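Local coordinates for protein salicylate carboxymethyltransferase (PDB 1M6E) that methylates the carboxyl group of the plant hormone salicylic acid, using S-adenosyl-L-methionine as methyl donor, to give the volatile ester methyl salicylate, at residues P34-A39 and R204-I209; K75-L80 and N88-Q93; Q197-G202 and L354-D359. All coordinates share one frame; numbering follows the deposited sequence.

Interaction 1: P34-A39 and R204-I209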
ATOM      1  N   PRO A  34      26.420  10.495  -4.052  1.00 52.69           N
ATOM      2  CA  PRO A  34      27.421  11.094  -3.166  1.00 54.55           C
ATOM      3  C   PRO A  34      26.856  11.959  -2.041  1.00 59.94           C
ATOM      4  O   PRO A  34      27.263  11.824  -0.872  1.00 63.66           O
ATOM      5  CB  PRO A  34      28.284  11.907  -4.131  1.00 55.63           C
ATOM      6  CG  PRO A  34      28.245  11.103  -5.369  1.00 45.18           C
ATOM      7  CD  PRO A  34      26.783  10.747  -5.461  1.00 53.58           C
ATOM      8  N   ILE A  35      25.930  12.852  -2.399  1.00 59.07           N
ATOM      9  CA  ILE A  35      25.316  13.774  -1.437  1.00 55.34           C
ATOM     10  C   ILE A  35      24.584  12.983  -0.352  1.00 56.89           C
ATOM     11  O   ILE A  35      24.535  13.390   0.825  1.00 55.18           O
ATOM     12  CB  ILE A  35      24.311  14.768  -2.134  1.00 57.27           C
ATOM     13  CG1 ILE A  35      24.947  15.425  -3.368  1.00 43.28           C
ATOM     14  CG2 ILE A  35      23.888  15.860  -1.137  1.00 50.87           C
ATOM     15  CD1 ILE A  35      25.247  14.455  -4.533  1.00 49.48           C
ATOM     16  N   THR A  36      24.030  11.841  -0.761  1.00 57.51           N
ATOM     17  CA  THR A  36      23.304  10.944   0.139  1.00 59.73           C
ATOM     18  C   THR A  36      24.245  10.045   0.961  1.00 63.08           C
ATOM     19  O   THR A  36      23.886   9.570   2.045  1.00 64.99           O
ATOM     20  CB  THR A  36      22.347  10.066  -0.645  1.00 50.22           C
ATOM     21  OG1 THR A  36      21.898  10.780  -1.798  1.00 51.91           O
ATOM     22  CG2 THR A  36      21.144   9.726   0.207  1.00 52.37           C
ATOM     23  N   GLU A  37      25.443   9.810   0.436  1.00 61.30           N
ATOM     24  CA  GLU A  37      26.440   9.017   1.131  1.00 61.74           C
ATOM     25  C   GLU A  37      26.921   9.800   2.360  1.00 61.59           C
ATOM     26  O   GLU A  37      27.012   9.268   3.494  1.00 50.16           O
ATOM     27  CB  GLU A  37      27.588   8.730   0.170  1.00 71.68           C
ATOM     28  CG  GLU A  37      27.140   7.831  -0.937  1.00 85.32           C
ATOM     29  CD  GLU A  37      26.187   6.776  -0.392  1.00104.26           C
ATOM     30  OE1 GLU A  37      26.583   6.066   0.562  1.00104.84           O
ATOM     31  OE2 GLU A  37      25.041   6.666  -0.892  1.00119.50           O
ATOM     32  N   ALA A  38      27.216  11.073   2.111  1.00 44.24           N
ATOM     33  CA  ALA A  38      27.647  11.959   3.158  1.00 49.96           C
ATOM     34  C   ALA A  38      26.542  11.956   4.192  1.00 58.32           C
ATOM     35  O   ALA A  38      26.765  11.770   5.398  1.00 60.18           O
ATOM     36  CB  ALA A  38      27.806  13.341   2.601  1.00 68.54           C
ATOM     37  N   ALA A  39      25.335  12.176   3.683  1.00 57.11           N
ATOM     38  CA  ALA A  39      24.140  12.217   4.495  1.00 45.41           C
ATOM     39  C   ALA A  39      23.975  11.033   5.453  1.00 41.50           C
ATOM     40  O   ALA A  39      23.777  11.250   6.634  1.00 32.76           O
ATOM     41  CB  ALA A  39      22.947  12.318   3.586  1.00 53.57           C
ATOM     42  N   ARG A 204      18.314  13.275   8.719  1.00 51.57           N
ATOM     43  CA  ARG A 204      18.717  13.938   7.459  1.00 54.20           C
ATOM     44  C   ARG A 204      17.632  13.852   6.368  1.00 52.18           C
ATOM     45  O   ARG A 204      16.808  12.935   6.382  1.00 51.92           O
ATOM     46  CB  ARG A 204      20.002  13.303   6.909  1.00 57.37           C
ATOM     47  CG  ARG A 204      21.141  13.149   7.911  1.00 65.57           C
ATOM     48  CD  ARG A 204      21.977  14.419   8.051  1.00 67.11           C
ATOM     49  NE  ARG A 204      22.662  14.773   6.809  1.00 69.87           N
ATOM     50  CZ  ARG A 204      23.776  15.498   6.749  1.00 71.86           C
ATOM     51  NH1 ARG A 204      24.351  15.950   7.861  1.00 59.84           N
ATOM     52  NH2 ARG A 204      24.313  15.778   5.568  1.00 78.16           N
ATOM     53  N   MET A 205      17.639  14.808   5.433  1.00 40.51           N
ATOM     54  CA  MET A 205      16.684  14.842   4.334  1.00 39.52           C
ATOM     55  C   MET A 205      17.421  15.228   3.087  1.00 42.78           C
ATOM     56  O   MET A 205      17.987  16.299   3.058  1.00 54.71           O
ATOM     57  CB  MET A 205      15.618  15.910   4.521  1.00 47.06           C
ATOM     58  CG  MET A 205      14.461  15.575   5.422  1.00 55.72           C
ATOM     59  SD  MET A 205      12.955  16.492   4.943  1.00 62.09           S
ATOM     60  CE  MET A 205      13.471  18.166   5.030  1.00 59.65           C
ATOM     61  N   VAL A 206      17.409  14.387   2.057  1.00 45.58           N
ATOM     62  CA  VAL A 206      18.068  14.728   0.802  1.00 43.95           C
ATOM     63  C   VAL A 206      16.984  14.886  -0.290  1.00 56.54           C
ATOM     64  O   VAL A 206      16.509  13.912  -0.891  1.00 69.12           O
ATOM     65  CB  VAL A 206      19.089  13.646   0.406  1.00 45.25           C
ATOM     66  CG1 VAL A 206      19.838  14.083  -0.849  1.00 31.21           C
ATOM     67  CG2 VAL A 206      20.044  13.364   1.581  1.00 30.65           C
ATOM     68  N   LEU A 207      16.602  16.134  -0.532  1.00 54.52           N
ATOM     69  CA  LEU A 207      15.572  16.484  -1.493  1.00 49.60           C
ATOM     70  C   LEU A 207      16.169  16.925  -2.832  1.00 51.76           C
ATOM     71  O   LEU A 207      17.087  17.728  -2.861  1.00 63.50           O
ATOM     72  CB  LEU A 207      14.711  17.588  -0.879  1.00 38.80           C
ATOM     73  CG  LEU A 207      14.227  17.222   0.535  1.00 43.42           C
ATOM     74  CD1 LEU A 207      13.262  18.276   1.070  1.00 42.56           C
ATOM     75  CD2 LEU A 207      13.539  15.871   0.495  1.00 52.45           C
ATOM     76  N   THR A 208      15.652  16.381  -3.930  1.00 48.62           N
ATOM     77  CA  THR A 208      16.117  16.699  -5.290  1.00 53.49           C
ATOM     78  C   THR A 208      14.911  17.228  -6.086  1.00 54.95           C
ATOM     79  O   THR A 208      14.116  16.453  -6.606  1.00 57.69           O
ATOM     80  CB  THR A 208      16.664  15.414  -6.051  1.00 55.36           C
ATOM     81  OG1 THR A 208      17.772  14.840  -5.336  1.00 57.28           O
ATOM     82  CG2 THR A 208      17.063  15.759  -7.507  1.00 21.43           C
ATOM     83  N   ILE A 209      14.779  18.540  -6.192  1.00 48.04           N
ATOM     84  CA  ILE A 209      13.656  19.130  -6.909  1.00 40.84           C
ATOM     85  C   ILE A 209      14.115  19.545  -8.278  1.00 41.28           C
ATOM     86  O   ILE A 209      15.207  20.099  -8.421  1.00 47.55           O
ATOM     87  CB  ILE A 209      13.147  20.426  -6.198  1.00 46.49           C
ATOM     88  CG1 ILE A 209      12.693  20.108  -4.773  1.00 51.47           C
ATOM     89  CG2 ILE A 209      12.028  21.072  -7.007  1.00 38.69           C
ATOM     90  CD1 ILE A 209      12.382  21.341  -3.943  1.00 62.47           C
TER

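Interaction 2: K75-L80 and N88-Q93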
ATOM      1  N   LYS A  75      22.193  -0.143   1.863  1.00 47.48           N
ATOM      2  CA  LYS A  75      23.428  -0.715   1.369  1.00 53.99           C
ATOM      3  C   LYS A  75      24.528  -0.073   2.206  1.00 58.74           C
ATOM      4  O   LYS A  75      25.053  -0.672   3.154  1.00 66.04           O
ATOM      5  CB  LYS A  75      23.640  -0.334  -0.087  1.00 54.29           C
ATOM      6  CG  LYS A  75      24.664  -1.197  -0.774  1.00 59.87           C
ATOM      7  CD  LYS A  75      24.041  -2.520  -1.201  1.00 72.03           C
ATOM      8  CE  LYS A  75      23.105  -2.327  -2.397  1.00 77.37           C
ATOM      9  NZ  LYS A  75      22.336  -3.562  -2.734  1.00 76.93           N
ATOM     10  N   THR A  76      24.851   1.167   1.840  1.00 47.93           N
ATOM     11  CA  THR A  76      25.862   1.979   2.504  1.00 38.19           C
ATOM     12  C   THR A  76      25.949   1.775   3.999  1.00 40.89           C
ATOM     13  O   THR A  76      27.030   1.607   4.521  1.00 48.12           O
ATOM     14  CB  THR A  76      25.610   3.473   2.273  1.00 39.51           C
ATOM     15  OG1 THR A  76      25.767   3.784   0.887  1.00 43.91           O
ATOM     16  CG2 THR A  76      26.566   4.298   3.076  1.00 47.87           C
ATOM     17  N   VAL A  77      24.811   1.830   4.691  1.00 49.37           N
ATOM     18  CA  VAL A  77      24.782   1.662   6.147  1.00 46.65           C
ATOM     19  C   VAL A  77      25.352   0.315   6.508  1.00 47.62           C
ATOM     20  O   VAL A  77      26.171   0.211   7.408  1.00 50.44           O
ATOM     21  CB  VAL A  77      23.349   1.754   6.734  1.00 45.00           C
ATOM     22  CG1 VAL A  77      23.354   1.387   8.240  1.00 32.37           C
ATOM     23  CG2 VAL A  77      22.802   3.159   6.529  1.00 45.27           C
ATOM     24  N   GLU A  78      24.922  -0.727   5.817  1.00 48.82           N
ATOM     25  CA  GLU A  78      25.452  -2.035   6.121  1.00 55.44           C
ATOM     26  C   GLU A  78      26.984  -2.033   5.957  1.00 59.48           C
ATOM     27  O   GLU A  78      27.710  -2.551   6.811  1.00 52.71           O
ATOM     28  CB  GLU A  78      24.791  -3.070   5.224  1.00 45.39           C
ATOM     29  CG  GLU A  78      23.394  -3.342   5.655  1.00 63.65           C
ATOM     30  CD  GLU A  78      23.340  -3.891   7.075  1.00 83.29           C
ATOM     31  OE1 GLU A  78      23.612  -5.105   7.263  1.00 88.66           O
ATOM     32  OE2 GLU A  78      23.038  -3.104   8.007  1.00 89.86           O
ATOM     33  N   GLU A  79      27.469  -1.413   4.883  1.00 59.53           N
ATOM     34  CA  GLU A  79      28.906  -1.360   4.614  1.00 65.62           C
ATOM     35  C   GLU A  79      29.702  -0.595   5.672  1.00 60.89           C
ATOM     36  O   GLU A  79      30.907  -0.721   5.748  1.00 63.69           O
ATOM     37  CB  GLU A  79      29.147  -0.779   3.213  1.00 69.80           C
ATOM     38  CG  GLU A  79      30.606  -0.673   2.789  1.00 79.59           C
ATOM     39  CD  GLU A  79      30.753  -0.535   1.272  1.00 99.07           C
ATOM     40  OE1 GLU A  79      31.831  -0.101   0.783  1.00100.28           O
ATOM     41  OE2 GLU A  79      29.776  -0.876   0.564  1.00101.98           O
ATOM     42  N   LEU A  80      29.023   0.208   6.476  1.00 62.14           N
ATOM     43  CA  LEU A  80      29.678   0.944   7.548  1.00 68.07           C
ATOM     44  C   LEU A  80      29.688   0.040   8.787  1.00 73.46           C
ATOM     45  O   LEU A  80      30.728  -0.244   9.357  1.00 79.25           O
ATOM     46  CB  LEU A  80      28.907   2.213   7.893  1.00 60.59           C
ATOM     47  CG  LEU A  80      28.978   3.388   6.949  1.00 65.71           C
ATOM     48  CD1 LEU A  80      27.869   4.388   7.287  1.00 79.52           C
ATOM     49  CD2 LEU A  80      30.334   4.027   7.087  1.00 72.13           C
ATOM     50  N   ASN A  88      26.308  -4.990  15.102  1.00109.53           N
ATOM     51  CA  ASN A  88      25.046  -5.478  14.527  1.00 97.75           C
ATOM     52  C   ASN A  88      24.429  -4.377  13.655  1.00 89.56           C
ATOM     53  O   ASN A  88      24.695  -3.188  13.870  1.00 84.61           O
ATOM     54  CB  ASN A  88      24.061  -5.830  15.640  1.00 97.69           C
ATOM     55  CG  ASN A  88      24.056  -7.295  15.975  1.00 92.52           C
ATOM     56  OD1 ASN A  88      23.512  -8.107  15.229  1.00 98.14           O
ATOM     57  ND2 ASN A  88      24.659  -7.646  17.101  1.00 85.62           N
ATOM     58  N   SER A  89      23.601  -4.775  12.691  1.00 76.17           N
ATOM     59  CA  SER A  89      22.959  -3.825  11.795  1.00 63.04           C
ATOM     60  C   SER A  89      21.657  -3.470  12.426  1.00 58.56           C
ATOM     61  O   SER A  89      21.182  -4.175  13.299  1.00 55.38           O
ATOM     62  CB  SER A  89      22.694  -4.469  10.450  1.00 65.18           C
ATOM     63  OG  SER A  89      23.788  -5.289  10.068  1.00 69.16           O
ATOM     64  N   PRO A  90      21.073  -2.341  12.037  1.00 58.28           N
ATOM     65  CA  PRO A  90      19.793  -2.039  12.672  1.00 60.78           C
ATOM     66  C   PRO A  90      18.769  -2.716  11.789  1.00 65.77           C
ATOM     67  O   PRO A  90      19.146  -3.315  10.773  1.00 73.05           O
ATOM     68  CB  PRO A  90      19.713  -0.519  12.567  1.00 56.53           C
ATOM     69  CG  PRO A  90      20.365  -0.250  11.244  1.00 57.50           C
ATOM     70  CD  PRO A  90      21.585  -1.178  11.293  1.00 55.82           C
ATOM     71  N   GLU A  91      17.497  -2.656  12.172  1.00 65.40           N
ATOM     72  CA  GLU A  91      16.432  -3.206  11.332  1.00 65.23           C
ATOM     73  C   GLU A  91      16.015  -2.011  10.487  1.00 66.61           C
ATOM     74  O   GLU A  91      15.895  -0.894  11.007  1.00 70.63           O
ATOM     75  CB  GLU A  91      15.246  -3.672  12.169  1.00 65.76           C
ATOM     76  CG  GLU A  91      15.468  -5.000  12.833  1.00 76.03           C
ATOM     77  CD  GLU A  91      14.324  -5.402  13.746  1.00 82.13           C
ATOM     78  OE1 GLU A  91      14.030  -4.640  14.699  1.00 82.01           O
ATOM     79  OE2 GLU A  91      13.730  -6.483  13.516  1.00 80.09           O
ATOM     80  N   TYR A  92      15.815  -2.206   9.192  1.00 56.88           N
ATOM     81  CA  TYR A  92      15.432  -1.062   8.385  1.00 48.08           C
ATOM     82  C   TYR A  92      13.934  -0.986   8.262  1.00 45.99           C
ATOM     83  O   TYR A  92      13.277  -1.998   7.982  1.00 46.61           O
ATOM     84  CB  TYR A  92      16.074  -1.142   7.012  1.00 46.02           C
ATOM     85  CG  TYR A  92      17.562  -1.201   7.099  1.00 55.14           C
ATOM     86  CD1 TYR A  92      18.220  -2.399   7.404  1.00 54.45           C
ATOM     87  CD2 TYR A  92      18.323  -0.045   6.934  1.00 66.24           C
ATOM     88  CE1 TYR A  92      19.610  -2.443   7.544  1.00 65.23           C
ATOM     89  CE2 TYR A  92      19.708  -0.073   7.071  1.00 74.16           C
ATOM     90  CZ  TYR A  92      20.344  -1.271   7.375  1.00 73.95           C
ATOM     91  OH  TYR A  92      21.711  -1.266   7.509  1.00 77.06           O
ATOM     92  N   GLN A  93      13.385   0.200   8.517  1.00 35.46           N
ATOM     93  CA  GLN A  93      11.947   0.373   8.402  1.00 44.52           C
ATOM     94  C   GLN A  93      11.626   1.423   7.375  1.00 44.11           C
ATOM     95  O   GLN A  93      11.738   2.620   7.624  1.00 46.53           O
ATOM     96  CB  GLN A  93      11.333   0.757   9.711  1.00 41.10           C
ATOM     97  CG  GLN A  93       9.863   0.863   9.610  1.00 47.21           C
ATOM     98  CD  GLN A  93       9.283   0.989  10.965  1.00 55.57           C
ATOM     99  OE1 GLN A  93       9.788   1.773  11.773  1.00 61.17           O
ATOM    100  NE2 GLN A  93       8.222   0.221  11.251  1.00 45.67           N
TER

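Interaction 3: Q197-G202 and L354-D359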
ATOM      1  N   GLN A 197       8.517  18.142  12.166  1.00 39.51           N
ATOM      2  CA  GLN A 197       7.951  17.517  13.341  1.00 41.24           C
ATOM      3  C   GLN A 197       8.173  16.027  13.412  1.00 53.34           C
ATOM      4  O   GLN A 197       8.135  15.432  14.499  1.00 63.97           O
ATOM      5  CB  GLN A 197       6.454  17.725  13.385  1.00 39.63           C
ATOM      6  CG  GLN A 197       5.956  19.122  13.546  1.00 45.78           C
ATOM      7  CD  GLN A 197       4.595  19.107  14.214  1.00 67.14           C
ATOM      8  OE1 GLN A 197       4.478  18.747  15.405  1.00 66.64           O
ATOM      9  NE2 GLN A 197       3.551  19.463  13.457  1.00 62.92           N
ATOM     10  N   GLU A 198       8.384  15.415  12.256  1.00 54.05           N
ATOM     11  CA  GLU A 198       8.540  13.966  12.203  1.00 55.12           C
ATOM     12  C   GLU A 198       9.980  13.505  12.105  1.00 47.80           C
ATOM     13  O   GLU A 198      10.295  12.367  12.417  1.00 47.04           O
ATOM     14  CB  GLU A 198       7.745  13.417  11.013  1.00 64.95           C
ATOM     15  CG  GLU A 198       6.340  13.992  10.886  1.00 62.12           C
ATOM     16  CD  GLU A 198       5.792  13.850   9.495  1.00 64.15           C
ATOM     17  OE1 GLU A 198       6.559  14.116   8.542  1.00 65.77           O
ATOM     18  OE2 GLU A 198       4.608  13.490   9.362  1.00 44.09           O
ATOM     19  N   VAL A 199      10.848  14.387  11.640  1.00 48.82           N
ATOM     20  CA  VAL A 199      12.251  14.056  11.509  1.00 36.93           C
ATOM     21  C   VAL A 199      12.908  14.295  12.838  1.00 43.93           C
ATOM     22  O   VAL A 199      12.812  15.359  13.440  1.00 49.54           O
ATOM     23  CB  VAL A 199      12.896  14.890  10.436  1.00 31.66           C
ATOM     24  CG1 VAL A 199      14.355  14.881  10.580  1.00 41.68           C
ATOM     25  CG2 VAL A 199      12.530  14.321   9.077  1.00 45.41           C
ATOM     26  N   VAL A 200      13.546  13.247  13.311  1.00 52.59           N
ATOM     27  CA  VAL A 200      14.241  13.239  14.580  1.00 51.40           C
ATOM     28  C   VAL A 200      15.396  14.258  14.527  1.00 59.47           C
ATOM     29  O   VAL A 200      16.049  14.401  13.494  1.00 61.49           O
ATOM     30  CB  VAL A 200      14.736  11.816  14.801  1.00 48.28           C
ATOM     31  CG1 VAL A 200      16.206  11.724  14.454  1.00 29.36           C
ATOM     32  CG2 VAL A 200      14.353  11.339  16.187  1.00 43.59           C
ATOM     33  N   PRO A 201      15.679  14.960  15.641  1.00 64.29           N
ATOM     34  CA  PRO A 201      16.744  15.973  15.720  1.00 65.40           C
ATOM     35  C   PRO A 201      18.097  15.695  15.027  1.00 70.63           C
ATOM     36  O   PRO A 201      18.765  16.627  14.570  1.00 66.07           O
ATOM     37  CB  PRO A 201      16.867  16.210  17.217  1.00 62.93           C
ATOM     38  CG  PRO A 201      16.476  14.888  17.791  1.00 61.87           C
ATOM     39  CD  PRO A 201      15.256  14.574  16.994  1.00 61.49           C
ATOM     40  N   GLY A 202      18.526  14.442  14.953  1.00 68.56           N
ATOM     41  CA  GLY A 202      19.766  14.181  14.243  1.00 72.15           C
ATOM     42  C   GLY A 202      19.506  13.927  12.748  1.00 78.98           C
ATOM     43  O   GLY A 202      20.386  14.129  11.901  1.00 76.78           O
ATOM     44  N   LEU A 354      20.002  18.183   4.130  1.00 44.44           N
ATOM     45  CA  LEU A 354      19.615  18.988   5.289  1.00 45.90           C
ATOM     46  C   LEU A 354      19.700  18.209   6.559  1.00 50.38           C
ATOM     47  O   LEU A 354      19.859  16.982   6.525  1.00 54.32           O
ATOM     48  CB  LEU A 354      18.165  19.491   5.146  1.00 49.07           C
ATOM     49  CG  LEU A 354      17.699  20.243   3.870  1.00 59.94           C
ATOM     50  CD1 LEU A 354      16.148  20.305   3.790  1.00 42.80           C
ATOM     51  CD2 LEU A 354      18.313  21.646   3.851  1.00 39.66           C
ATOM     52  N   ILE A 355      19.604  18.929   7.682  1.00 49.77           N
ATOM     53  CA  ILE A 355      19.635  18.303   9.012  1.00 51.55           C
ATOM     54  C   ILE A 355      18.610  18.950   9.922  1.00 45.07           C
ATOM     55  O   ILE A 355      18.558  20.162  10.032  1.00 51.56           O
ATOM     56  CB  ILE A 355      21.003  18.439   9.768  1.00 51.99           C
ATOM     57  CG1 ILE A 355      22.185  18.540   8.812  1.00 50.58           C
ATOM     58  CG2 ILE A 355      21.228  17.205  10.610  1.00 47.88           C
ATOM     59  CD1 ILE A 355      23.507  18.438   9.504  1.00 37.00           C
ATOM     60  N   ARG A 356      17.768  18.146  10.545  1.00 52.43           N
ATOM     61  CA  ARG A 356      16.802  18.689  11.476  1.00 60.83           C
ATOM     62  C   ARG A 356      17.814  19.267  12.447  1.00 63.94           C
ATOM     63  O   ARG A 356      18.815  18.597  12.720  1.00 56.52           O
ATOM     64  CB  ARG A 356      15.991  17.555  12.127  1.00 57.74           C
ATOM     65  CG  ARG A 356      15.081  18.000  13.246  1.00 52.75           C
ATOM     66  CD  ARG A 356      14.267  19.193  12.807  1.00 55.94           C
ATOM     67  NE  ARG A 356      13.500  19.738  13.911  1.00 66.39           N
ATOM     68  CZ  ARG A 356      13.220  21.024  14.049  1.00 71.23           C
ATOM     69  NH1 ARG A 356      13.647  21.906  13.150  1.00 63.68           N
ATOM     70  NH2 ARG A 356      12.520  21.423  15.095  1.00 85.64           N
ATOM     71  N   LYS A 357      17.616  20.496  12.926  1.00 64.55           N
ATOM     72  CA  LYS A 357      18.600  21.052  13.839  1.00 65.41           C
ATOM     73  C   LYS A 357      18.027  21.019  15.218  1.00 67.94           C
ATOM     74  O   LYS A 357      17.636  19.950  15.690  1.00 55.73           O
ATOM     75  CB  LYS A 357      19.051  22.479  13.409  1.00 64.50           C
ATOM     76  CG  LYS A 357      18.042  23.636  13.488  1.00 74.73           C
ATOM     77  CD  LYS A 357      18.622  24.953  12.881  1.00 74.58           C
ATOM     78  CE  LYS A 357      17.660  26.148  13.024  1.00 74.28           C
ATOM     79  NZ  LYS A 357      17.793  27.172  11.929  1.00 79.11           N
ATOM     80  N   SER A 358      18.008  22.186  15.859  1.00 86.60           N
ATOM     81  CA  SER A 358      17.455  22.397  17.194  1.00 90.90           C
ATOM     82  C   SER A 358      17.694  21.248  18.177  1.00 92.91           C
ATOM     83  O   SER A 358      18.673  20.496  18.071  1.00 80.13           O
ATOM     84  CB  SER A 358      15.942  22.689  17.059  1.00 92.19           C
ATOM     85  OG  SER A 358      15.389  23.257  18.233  1.00100.69           O
ATOM     86  N   ASP A 359      16.772  21.153  19.133  1.00103.97           N
ATOM     87  CA  ASP A 359      16.750  20.163  20.212  1.00117.81           C
ATOM     88  C   ASP A 359      16.084  20.856  21.419  1.00123.93           C
ATOM     89  O   ASP A 359      16.371  20.470  22.578  1.00126.47           O
ATOM     90  CB  ASP A 359      18.174  19.714  20.595  1.00122.65           C
ATOM     91  CG  ASP A 359      19.036  20.865  21.137  1.00127.18           C
ATOM     92  OD1 ASP A 359      19.381  21.778  20.355  1.00132.08           O
ATOM     93  OD2 ASP A 359      19.365  20.861  22.346  1.00119.49           O
ATOM     94  OXT ASP A 359      15.270  21.786  21.188  1.00127.48           O
TER

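Interaction 1: P34-A39 and R204-I209
V206 and R204 meet A39 and T36 where a helix lies on the central sheet of the Rossmann fold. Helix 34-39 runs almost antiparallel to strand 204-209. Their axes approach to 9.1 Å at an angle of 172°. The strand sits inside the sheet, and backbone bonds join it to I143 and S145 on one neighbour and to V350 and V352 on another. The contact is buried.

V206 turns both its methyls to the helix. V206 CG1 is placed anti to the backbone N (chi1 -176°). V206 CG1 faces I35 CG2 at 4.4 Å and lies near the hydroxyl of T36. V206 CG2 meets A39 CB at 3.7 Å and T36 CG2 at 4.0 Å. T36 OG1 hydrogen-bonds to T32 O, just before the helix. No hydrogen bond from T36 is directed at V206. F142 adds to the packing around T36 and V206.

R204 can be followed along its length. CB points toward the helix. R204 CG comes to 3.5 Å from A39 O. Bends at chi2 (-84°) and chi3 then swing the rest of the chain alongside the helix backbone. R204 CD stays near A39 O. R204 NE lies close to both A39 O and A39 CA, and 4.1 Å from A39 CB. The guanidinium stands obliquely to A39 O, with no hydrogen bond between them. R204 CZ passes A39 CA. At the tip, R204 NH2 forms a weak hydrogen bond with S353 OG. R204 NH2 also lies 3.7 Å from A39 CA.

Interaction 2: K75-L80 and N88-Q93
The backbones of helix 75-80 and of the loop leading into strand 91-93 come nearest at E78 and S89, whose CA atoms are 6.5 Å apart. The E78 side chain spans this distance. Its chain bends at chi2 (-61°), which turns the carboxylate toward the loop. E78 OE1 accepts from S89 OG at 2.8 Å through its syn lone pair, on the side of OE2. As modelled, E78 OE2 lies at the edge of the Y92 ring, in its plane and near OH. The place of OE2 is doubtful, because it crowds a neighbouring atom. The bond to it from Y92 OH is modelled too short to trust in detail.

These elements belong to a beta-alpha-beta unit of the Rossmann fold, in which helix 74-82 links strand 52-58 to strand 91-98. V77 points from the helix toward the second strand. V77 CB packs against the ring edge of Y92, 4.1 Å from Y92 CE2. V77 CG1 also reaches P90 CD at 4.4 Å. P90 CG lies over one face of the Y92 ring, toward the rim. L53 of strand 52-58 touches V77, P90 and Y92. E91 points away from the helix and forms a salt bridge with R133 of the second subunit.

Interaction 3: Q197-G202 and L354-D359
R356 packs its aliphatic stem against V199, V200 and P201, and this is the dense part of the contact. The first segment carries the end of helix 181-198 and the turn that leads to strand 204-211. V199 is the first residue to leave helical geometry. The second segment is the end of strand 346-355, followed by the C-terminal tail. In the Rossmann-type sheet this strand lies between strands 204-211 and 275-283, next to the edge.

V199 CG1 lies 3.5 Å from R356 CB, and the two side chains cross obliquely. V200 O faces R356 CB at 3.4 Å. R356 CG, anti to its backbone N (chi1 172°), meets V199 O at 3.5 Å and also touches P201 CA. Beyond CG the chain bends at chi2 (49°) and leads away from the turn. The guanidinium has V199 O near its plane at the edge, but no hydrogen bond joins them. NH1 instead bonds to S271 O, in the loop between helix 260-268 and strand 275-283. S358 CB lies over one face of the guanidinium, toward the rim. At the strand end, I355 CG2 touches G202 O at 3.4 Å.

The outer side is looser. P201 is exposed, and P201 CB comes only to 4.1 Å from K357 O. K357 heads away from the turn at its first side-chain bond. D359 is poorly ordered. Several of these residues also touch crystal neighbours, which may influence the path of the tail.

No hydrogen bond crosses the contact. Methyl and methylene groups meet backbone carbonyls, and V199 CG1 meets R356 CB. The join therefore depends on shape and van der Waals packing, with little directional bonding, while S271 holds the charged end of R356.

In the fold
All three contacts reach the same seven-stranded sheet and lie on one side of the chain's centre. Interactions 1 and 2 have centres about 17 Å apart and are joined by a probable hydrogen bond, E37 OE1 to T76 OG1, between their helices. The centres of interactions 1 and 3 are about 14 Å apart. They use neighbouring antiparallel strands, 204-211 and 346-355, linked by a probable hydrogen bond from M205 N to L354 O. Interactions 2 and 3, about 20 Å apart between centres, do not touch. Along the chain, interaction 2 is nested within the loop closed by interaction 1. Interaction 3 crosses interaction 1. Interactions 1 and 2 set helices 33-44 and 74-82 on the sheet; interaction 3 joins the tail to the turn before strand 204-211.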